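Local coordinates for putative glucoamylase (Bacteroides caccae ATCC 43185, PDB 4QT9), which probably acts as a glucoamylase-like glycoside hydrolase, cleaving glucose-containing glycans, although its substrate is not established, at residues M25-W37 / G73-V86. Sequence-based numbering, arbitrary orientation.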
HETATM    1  N   MSE A  25     -18.276  -8.351   5.211  1.00 25.62           N
HETATM    2  CA  MSE A  25     -17.302  -7.269   5.147  1.00 24.52           C
HETATM    3  C   MSE A  25     -16.980  -6.737   6.537  1.00 31.95           C
HETATM    4  O   MSE A  25     -15.809  -6.500   6.834  1.00 30.78           O
HETATM    5  CB  MSE A  25     -17.792  -6.141   4.248  1.00 26.21           C
HETATM    6  CG  MSE A  25     -17.748  -6.505   2.758  1.00 31.58           C
HETATM    7 SE   MSE A  25     -18.136  -4.949   1.672  0.75 37.02          SE
HETATM    8  CE  MSE A  25     -20.046  -4.703   2.071  1.00 34.70           C
ATOM      9  N   ASP A  26     -18.000  -6.621   7.408  1.00 32.41           N
ATOM     10  CA  ASP A  26     -17.829  -6.155   8.790  1.00 33.62           C
ATOM     11  C   ASP A  26     -16.840  -7.047   9.561  1.00 36.61           C
ATOM     12  O   ASP A  26     -15.895  -6.531  10.175  1.00 35.51           O
ATOM     13  CB  ASP A  26     -19.179  -6.106   9.520  1.00 37.80           C
ATOM     14  CG  ASP A  26     -19.751  -4.699   9.652  1.00 61.88           C
ATOM     15  OD1 ASP A  26     -19.017  -3.793  10.159  1.00 65.06           O
ATOM     16  OD2 ASP A  26     -20.939  -4.501   9.279  1.00 69.73           O
ATOM     17  N   THR A  27     -17.040  -8.384   9.496  1.00 32.50           N
ATOM     18  CA  THR A  27     -16.158  -9.383  10.128  1.00 31.15           C
ATOM     19  C   THR A  27     -14.716  -9.289   9.585  1.00 32.32           C
ATOM     20  O   THR A  27     -13.784  -9.277  10.383  1.00 31.74           O
ATOM     21  CB  THR A  27     -16.718 -10.803   9.907  1.00 37.74           C
ATOM     22  OG1 THR A  27     -18.053 -10.842  10.398  1.00 45.34           O
ATOM     23  CG2 THR A  27     -15.870 -11.888  10.572  1.00 29.54           C
ATOM     24  N   VAL A  28     -14.539  -9.252   8.240  1.00 27.33           N
ATOM     25  CA  VAL A  28     -13.209  -9.189   7.610  1.00 26.02           C
ATOM     26  C   VAL A  28     -12.521  -7.882   8.057  1.00 31.07           C
ATOM     27  O   VAL A  28     -11.352  -7.915   8.458  1.00 31.73           O
ATOM     28  CB  VAL A  28     -13.266  -9.354   6.061  1.00 27.77           C
ATOM     29  CG1 VAL A  28     -11.891  -9.116   5.402  1.00 25.66           C
ATOM     30  CG2 VAL A  28     -13.806 -10.741   5.696  1.00 27.57           C
ATOM     31  N   GLN A  29     -13.268  -6.774   8.074  1.00 26.99           N
ATOM     32  CA  GLN A  29     -12.740  -5.471   8.491  1.00 26.42           C
ATOM     33  C   GLN A  29     -12.330  -5.473   9.945  1.00 31.06           C
ATOM     34  O   GLN A  29     -11.196  -5.091  10.224  1.00 30.55           O
ATOM     35  CB  GLN A  29     -13.745  -4.357   8.242  1.00 27.09           C
ATOM     36  CG  GLN A  29     -13.213  -3.258   7.375  1.00 42.16           C
ATOM     37  CD  GLN A  29     -14.212  -2.140   7.294  1.00 51.84           C
ATOM     38  OE1 GLN A  29     -15.423  -2.341   7.074  1.00 48.05           O
ATOM     39  NE2 GLN A  29     -13.726  -0.951   7.522  1.00 41.45           N
ATOM     40  N   ARG A  30     -13.226  -5.921  10.860  1.00 30.00           N
ATOM     41  CA  ARG A  30     -12.925  -5.954  12.294  0.50 30.01           C
ATOM     42  C   ARG A  30     -11.658  -6.767  12.591  1.00 33.75           C
ATOM     43  O   ARG A  30     -10.798  -6.289  13.333  1.00 33.15           O
ATOM     44  CB  ARG A  30     -14.108  -6.491  13.111  0.50 30.83           C
ATOM     45  CG  ARG A  30     -14.671  -5.450  14.069  0.50 39.48           C
ATOM     46  CD  ARG A  30     -14.736  -5.904  15.516  0.50 40.42           C
ATOM     47  NE  ARG A  30     -15.037  -4.793  16.429  0.50 39.52           N
ATOM     48  CZ  ARG A  30     -16.258  -4.319  16.680  0.50 52.80           C
ATOM     49  NH1 ARG A  30     -17.318  -4.840  16.074  0.50 41.12           N
ATOM     50  NH2 ARG A  30     -16.426  -3.317  17.532  0.50 40.93           N
ATOM     51  N   ARG A  31     -11.511  -7.963  11.982  1.00 30.16           N
ATOM     52  CA  ARG A  31     -10.340  -8.806  12.230  1.00 29.25           C
ATOM     53  C   ARG A  31      -9.057  -8.238  11.623  1.00 32.20           C
ATOM     54  O   ARG A  31      -8.022  -8.296  12.277  1.00 32.80           O
ATOM     55  CB  ARG A  31     -10.577 -10.235  11.750  1.00 28.58           C
ATOM     56  CG  ARG A  31     -11.511 -10.986  12.682  1.00 31.74           C
ATOM     57  CD  ARG A  31     -11.204 -12.443  12.628  1.00 37.31           C
ATOM     58  NE  ARG A  31     -12.303 -13.225  13.173  1.00 48.58           N
ATOM     59  CZ  ARG A  31     -12.301 -14.547  13.264  1.00 58.61           C
ATOM     60  NH1 ARG A  31     -11.244 -15.250  12.859  1.00 34.05           N
ATOM     61  NH2 ARG A  31     -13.350 -15.181  13.766  1.00 48.59           N
ATOM     62  N   THR A  32      -9.113  -7.705  10.398  1.00 27.07           N
ATOM     63  CA  THR A  32      -7.936  -7.127   9.722  1.00 26.59           C
ATOM     64  C   THR A  32      -7.425  -5.929  10.513  1.00 29.26           C
ATOM     65  O   THR A  32      -6.215  -5.771  10.672  1.00 29.78           O
ATOM     66  CB  THR A  32      -8.265  -6.775   8.265  1.00 30.27           C
ATOM     67  OG1 THR A  32      -8.821  -7.938   7.669  1.00 27.70           O
ATOM     68  CG2 THR A  32      -7.032  -6.368   7.471  1.00 31.13           C
ATOM     69  N   PHE A  33      -8.354  -5.132  11.060  1.00 26.03           N
ATOM     70  CA  PHE A  33      -8.065  -3.997  11.939  1.00 26.60           C
ATOM     71  C   PHE A  33      -7.240  -4.473  13.151  1.00 32.46           C
ATOM     72  O   PHE A  33      -6.300  -3.791  13.544  1.00 31.33           O
ATOM     73  CB  PHE A  33      -9.386  -3.340  12.413  1.00 28.59           C
ATOM     74  CG  PHE A  33      -9.250  -2.412  13.605  1.00 30.30           C
ATOM     75  CD1 PHE A  33      -8.801  -1.103  13.443  1.00 31.64           C
ATOM     76  CD2 PHE A  33      -9.598  -2.838  14.885  1.00 31.77           C
ATOM     77  CE1 PHE A  33      -8.682  -0.246  14.546  1.00 32.58           C
ATOM     78  CE2 PHE A  33      -9.481  -1.980  15.984  1.00 34.01           C
ATOM     79  CZ  PHE A  33      -9.013  -0.693  15.811  1.00 32.14           C
ATOM     80  N   LEU A  34      -7.573  -5.673  13.711  1.00 30.30           N
ATOM     81  CA  LEU A  34      -6.858  -6.199  14.881  1.00 30.12           C
ATOM     82  C   LEU A  34      -5.359  -6.469  14.598  1.00 33.12           C
ATOM     83  O   LEU A  34      -4.580  -6.381  15.559  1.00 32.63           O
ATOM     84  CB  LEU A  34      -7.523  -7.441  15.470  1.00 31.21           C
ATOM     85  CG  LEU A  34      -8.927  -7.274  16.041  1.00 36.65           C
ATOM     86  CD1 LEU A  34      -9.376  -8.547  16.692  1.00 36.76           C
ATOM     87  CD2 LEU A  34      -9.015  -6.138  17.028  1.00 39.60           C
ATOM     88  N   TYR A  35      -4.938  -6.701  13.295  1.00 27.23           N
ATOM     89  CA  TYR A  35      -3.506  -6.838  12.943  1.00 25.86           C
ATOM     90  C   TYR A  35      -2.781  -5.577  13.403  1.00 28.07           C
ATOM     91  O   TYR A  35      -1.668  -5.635  13.913  1.00 28.56           O
ATOM     92  CB  TYR A  35      -3.256  -7.054  11.392  1.00 25.67           C
ATOM     93  CG  TYR A  35      -1.778  -7.151  10.991  1.00 26.48           C
ATOM     94  CD1 TYR A  35      -1.007  -6.009  10.801  1.00 29.08           C
ATOM     95  CD2 TYR A  35      -1.126  -8.382  10.925  1.00 26.17           C
ATOM     96  CE1 TYR A  35       0.374  -6.083  10.568  1.00 30.23           C
ATOM     97  CE2 TYR A  35       0.232  -8.470  10.587  1.00 24.77           C
ATOM     98  CZ  TYR A  35       0.984  -7.321  10.427  1.00 35.84           C
ATOM     99  OH  TYR A  35       2.340  -7.398  10.160  1.00 34.14           O
ATOM    100  N   PHE A  36      -3.383  -4.426  13.127  1.00 23.87           N
ATOM    101  CA  PHE A  36      -2.745  -3.137  13.390  1.00 22.30           C
ATOM    102  C   PHE A  36      -3.025  -2.628  14.800  1.00 27.95           C
ATOM    103  O   PHE A  36      -2.183  -1.921  15.351  1.00 28.12           O
ATOM    104  CB  PHE A  36      -3.174  -2.127  12.332  1.00 22.79           C
ATOM    105  CG  PHE A  36      -2.738  -2.579  10.957  1.00 22.09           C
ATOM    106  CD1 PHE A  36      -1.397  -2.523  10.581  1.00 23.04           C
ATOM    107  CD2 PHE A  36      -3.655  -3.131  10.065  1.00 22.68           C
ATOM    108  CE1 PHE A  36      -0.988  -2.986   9.321  1.00 23.37           C
ATOM    109  CE2 PHE A  36      -3.244  -3.589   8.807  1.00 23.42           C
ATOM    110  CZ  PHE A  36      -1.913  -3.516   8.451  1.00 20.95           C
ATOM    111  N   TRP A  37      -4.159  -3.023  15.396  1.00 25.82           N
ATOM    112  CA  TRP A  37      -4.501  -2.618  16.747  1.00 26.83           C
ATOM    113  C   TRP A  37      -3.768  -3.484  17.775  1.00 32.89           C
ATOM    114  O   TRP A  37      -2.963  -2.957  18.547  1.00 34.11           O
ATOM    115  CB  TRP A  37      -6.023  -2.631  16.991  1.00 26.17           C
ATOM    116  CG  TRP A  37      -6.373  -1.914  18.258  1.00 29.09           C
ATOM    117  CD1 TRP A  37      -6.662  -2.479  19.466  1.00 32.79           C
ATOM    118  CD2 TRP A  37      -6.227  -0.510  18.500  1.00 29.19           C
ATOM    119  NE1 TRP A  37      -6.788  -1.504  20.425  1.00 32.58           N
ATOM    120  CE2 TRP A  37      -6.515  -0.287  19.862  1.00 33.29           C
ATOM    121  CE3 TRP A  37      -5.888   0.593  17.685  1.00 30.32           C
ATOM    122  CZ2 TRP A  37      -6.511   0.995  20.426  1.00 33.40           C
ATOM    123  CZ3 TRP A  37      -5.868   1.858  18.248  1.00 31.41           C
ATOM    124  CH2 TRP A  37      -6.193   2.053  19.597  1.00 32.53           C
ATOM    125  N   GLY A  73      -1.512   0.805   7.734  1.00 22.68           N
ATOM    126  CA  GLY A  73      -1.964   0.483   9.089  1.00 23.86           C
ATOM    127  C   GLY A  73      -2.621   1.623   9.828  1.00 28.46           C
ATOM    128  O   GLY A  73      -3.631   1.430  10.513  1.00 28.85           O
ATOM    129  N   ILE A  74      -2.043   2.822   9.692  1.00 24.33           N
ATOM    130  CA  ILE A  74      -2.546   4.063  10.266  1.00 24.53           C
ATOM    131  C   ILE A  74      -3.978   4.340   9.676  1.00 25.93           C
ATOM    132  O   ILE A  74      -4.892   4.691  10.434  1.00 24.35           O
ATOM    133  CB  ILE A  74      -1.480   5.152   9.927  1.00 28.01           C
ATOM    134  CG1 ILE A  74      -0.443   5.279  11.043  1.00 29.04           C
ATOM    135  CG2 ILE A  74      -2.053   6.484   9.506  1.00 29.45           C
ATOM    136  CD1 ILE A  74       0.929   5.907  10.552  1.00 35.33           C
HETATM  137  N   MSE A  75      -4.160   4.109   8.341  1.00 20.84           N
HETATM  138  CA  MSE A  75      -5.433   4.272   7.607  1.00 18.82           C
HETATM  139  C   MSE A  75      -6.416   3.208   8.062  1.00 25.17           C
HETATM  140  O   MSE A  75      -7.605   3.473   8.209  1.00 26.59           O
HETATM  141  CB  MSE A  75      -5.210   4.173   6.088  1.00 17.96           C
HETATM  142  CG  MSE A  75      -4.493   5.364   5.524  1.00 21.35           C
HETATM  143 SE   MSE A  75      -4.107   5.080   3.638  0.75 24.82          SE
HETATM  144  CE  MSE A  75      -4.941   6.740   2.918  1.00 21.80           C
ATOM    145  N   ALA A  76      -5.908   2.011   8.320  1.00 24.62           N
ATOM    146  CA  ALA A  76      -6.713   0.912   8.861  1.00 25.84           C
ATOM    147  C   ALA A  76      -7.201   1.269  10.295  1.00 30.30           C
ATOM    148  O   ALA A  76      -8.365   1.030  10.622  1.00 30.29           O
ATOM    149  CB  ALA A  76      -5.909  -0.384   8.859  1.00 26.10           C
ATOM    150  N   ILE A  77      -6.346   1.908  11.113  1.00 27.20           N
ATOM    151  CA  ILE A  77      -6.711   2.308  12.475  1.00 27.30           C
ATOM    152  C   ILE A  77      -7.765   3.451  12.413  1.00 31.51           C
ATOM    153  O   ILE A  77      -8.748   3.418  13.159  1.00 30.67           O
ATOM    154  CB  ILE A  77      -5.441   2.681  13.267  1.00 30.45           C
ATOM    155  CG1 ILE A  77      -4.618   1.413  13.586  1.00 30.81           C
ATOM    156  CG2 ILE A  77      -5.802   3.446  14.564  1.00 31.01           C
ATOM    157  CD1 ILE A  77      -3.144   1.646  14.153  1.00 31.68           C
ATOM    158  N   LEU A  78      -7.585   4.405  11.465  1.00 27.12           N
ATOM    159  CA  LEU A  78      -8.490   5.544  11.221  1.00 28.22           C
ATOM    160  C   LEU A  78      -9.917   5.058  10.883  1.00 29.83           C
ATOM    161  O   LEU A  78     -10.891   5.538  11.462  1.00 28.97           O
ATOM    162  CB  LEU A  78      -7.915   6.401  10.083  1.00 27.94           C
ATOM    163  CG  LEU A  78      -8.235   7.887  10.030  1.00 32.74           C
ATOM    164  CD1 LEU A  78      -7.744   8.616  11.262  1.00 32.24           C
ATOM    165  CD2 LEU A  78      -7.541   8.498   8.862  1.00 34.20           C
ATOM    166  N   ALA A  79     -10.024   4.072  10.001  1.00 27.52           N
ATOM    167  CA  ALA A  79     -11.297   3.445   9.645  1.00 28.33           C
ATOM    168  C   ALA A  79     -11.950   2.785  10.887  1.00 32.54           C
ATOM    169  O   ALA A  79     -13.168   2.877  11.060  1.00 33.06           O
ATOM    170  CB  ALA A  79     -11.079   2.405   8.546  1.00 28.50           C
ATOM    171  N   GLY A  80     -11.132   2.177  11.750  1.00 28.23           N
ATOM    172  CA  GLY A  80     -11.584   1.534  12.984  1.00 27.55           C
ATOM    173  C   GLY A  80     -12.143   2.533  13.982  1.00 31.37           C
ATOM    174  O   GLY A  80     -13.190   2.300  14.598  1.00 30.22           O
ATOM    175  N   ILE A  81     -11.444   3.662  14.144  1.00 27.81           N
ATOM    176  CA  ILE A  81     -11.875   4.755  15.011  1.00 28.73           C
ATOM    177  C   ILE A  81     -13.229   5.267  14.502  1.00 32.84           C
ATOM    178  O   ILE A  81     -14.156   5.413  15.289  1.00 32.07           O
ATOM    179  CB  ILE A  81     -10.805   5.899  15.052  1.00 32.00           C
ATOM    180  CG1 ILE A  81      -9.457   5.426  15.642  1.00 31.64           C
ATOM    181  CG2 ILE A  81     -11.324   7.137  15.799  1.00 33.92           C
ATOM    182  CD1 ILE A  81      -8.260   6.417  15.307  1.00 34.72           C
ATOM    183  N   ASP A  82     -13.343   5.512  13.180  1.00 30.64           N
ATOM    184  CA  ASP A  82     -14.567   6.040  12.579  1.00 32.09           C
ATOM    185  C   ASP A  82     -15.760   5.107  12.765  1.00 38.20           C
ATOM    186  O   ASP A  82     -16.870   5.588  12.985  1.00 39.24           O
ATOM    187  CB  ASP A  82     -14.370   6.347  11.082  1.00 33.75           C
ATOM    188  CG  ASP A  82     -15.431   7.294  10.539  1.00 43.89           C
ATOM    189  OD1 ASP A  82     -15.482   8.457  10.999  1.00 43.56           O
ATOM    190  OD2 ASP A  82     -16.228   6.865   9.680  1.00 49.70           O
ATOM    191  N   ARG A  83     -15.533   3.787  12.717  1.00 35.58           N
ATOM    192  CA  ARG A  83     -16.599   2.797  12.894  1.00 36.03           C
ATOM    193  C   ARG A  83     -16.909   2.530  14.369  1.00 43.06           C
ATOM    194  O   ARG A  83     -17.956   1.956  14.677  1.00 45.34           O
ATOM    195  CB  ARG A  83     -16.245   1.490  12.187  1.00 34.92           C
ATOM    196  CG  ARG A  83     -16.299   1.656  10.680  1.00 42.79           C
ATOM    197  CD  ARG A  83     -16.570   0.369   9.947  1.00 41.55           C
ATOM    198  NE  ARG A  83     -16.730   0.670   8.529  1.00 42.71           N
ATOM    199  CZ  ARG A  83     -17.896   0.713   7.896  1.00 56.83           C
ATOM    200  NH1 ARG A  83     -19.018   0.384   8.528  1.00 35.31           N
ATOM    201  NH2 ARG A  83     -17.947   1.045   6.612  1.00 51.51           N
ATOM    202  N   GLY A  84     -16.021   2.943  15.266  1.00 38.47           N
ATOM    203  CA  GLY A  84     -16.219   2.716  16.694  1.00 38.64           C
ATOM    204  C   GLY A  84     -15.703   1.378  17.196  1.00 40.57           C
ATOM    205  O   GLY A  84     -16.213   0.852  18.193  1.00 41.83           O
ATOM    206  N   TYR A  85     -14.673   0.825  16.525  1.00 33.62           N
ATOM    207  CA  TYR A  85     -13.985  -0.398  16.945  1.00 32.18           C
ATOM    208  C   TYR A  85     -13.245  -0.108  18.278  1.00 37.24           C
ATOM    209  O   TYR A  85     -13.186  -0.942  19.169  1.00 38.66           O
ATOM    210  CB  TYR A  85     -12.997  -0.858  15.855  1.00 31.63           C
ATOM    211  CG  TYR A  85     -13.588  -1.376  14.554  1.00 31.49           C
ATOM    212  CD1 TYR A  85     -14.958  -1.569  14.409  1.00 34.23           C
ATOM    213  CD2 TYR A  85     -12.766  -1.751  13.497  1.00 31.11           C
ATOM    214  CE1 TYR A  85     -15.500  -2.050  13.215  1.00 35.88           C
ATOM    215  CE2 TYR A  85     -13.294  -2.236  12.300  1.00 32.14           C
ATOM    216  CZ  TYR A  85     -14.662  -2.398  12.165  1.00 42.54           C
ATOM    217  OH  TYR A  85     -15.182  -2.944  11.005  1.00 44.26           O
ATOM    218  N   VAL A  86     -12.694   1.098  18.390  1.00 32.99           N
ATOM    219  CA  VAL A  86     -12.018   1.639  19.572  1.00 32.55           C
ATOM    220  C   VAL A  86     -12.652   2.994  19.872  1.00 36.50           C
ATOM    221  O   VAL A  86     -13.258   3.593  18.978  1.00 36.94           O
ATOM    222  CB  VAL A  86     -10.475   1.722  19.399  1.00 35.57           C
ATOM    223  CG1 VAL A  86      -9.872   0.328  19.295  1.00 35.58           C
ATOM    224  CG2 VAL A  86     -10.081   2.557  18.189  1.00 34.43           C
TER
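Phe33 and Tyr85 form an edge-to-face pair where segments 25-37 and 73-83, on helices 21-37 and 67-83, cross in the alpha/alpha toroid of this putative glucoamylase; their axes approach to 9.0 Å, with N-to-C directions 126° apart. The edge of Tyr85 points at the face of Phe33, the ring planes standing 66° apart, and Tyr85 CD2 approaches Phe33 CG to 3.6 Å. With CG anti to the backbone N (chi1 164°), the Phe33 ring reaches the Gly80 backbone, its CE1 lying 3.7 Å from Gly80 CA; a side chain at Gly80 would collide with this ring. Helix 67-83 ends in a Schellman motif, in which Gly84 takes positive phi and Tyr85 N bonds back to Gly80 O. The Tyr85 ring receives Arg30 CG over one face in a CH-pi contact, 3.7 Å from the centroid; in the conformer described, the guanidinium lies over Tyr85 CD1, somewhat tilted from the ring plane. Replacing Tyr85 by an alanine would probably take away the surface under Arg30 CG and open a gap against the face of Phe33. Beyond the Tyr85 hydroxyl, the Gln29 and Arg83 side chains cross at about a right angle, with Gln29 OE1 over a face of the guanidinium. They share Glu403, which accepts a hydrogen bond from Gln29 NE2 and forms a salt bridge with Arg83 NE, linking this flank to helix 392-406. Toward the C-terminal end of helix 21-37, Gly73 CA sits over the face of Phe36, 3.6 Å from its centroid, where any side chain on Gly73 would strike the ring, and Ala76 CB meets Phe36 CD2. At the adjoining Trp37, Val86 CG1 bridges two aromatic rings, touching the edge of Phe33 at CZ and resting over the six-membered ring of Trp37, 3.5 Å from Trp37 CE2.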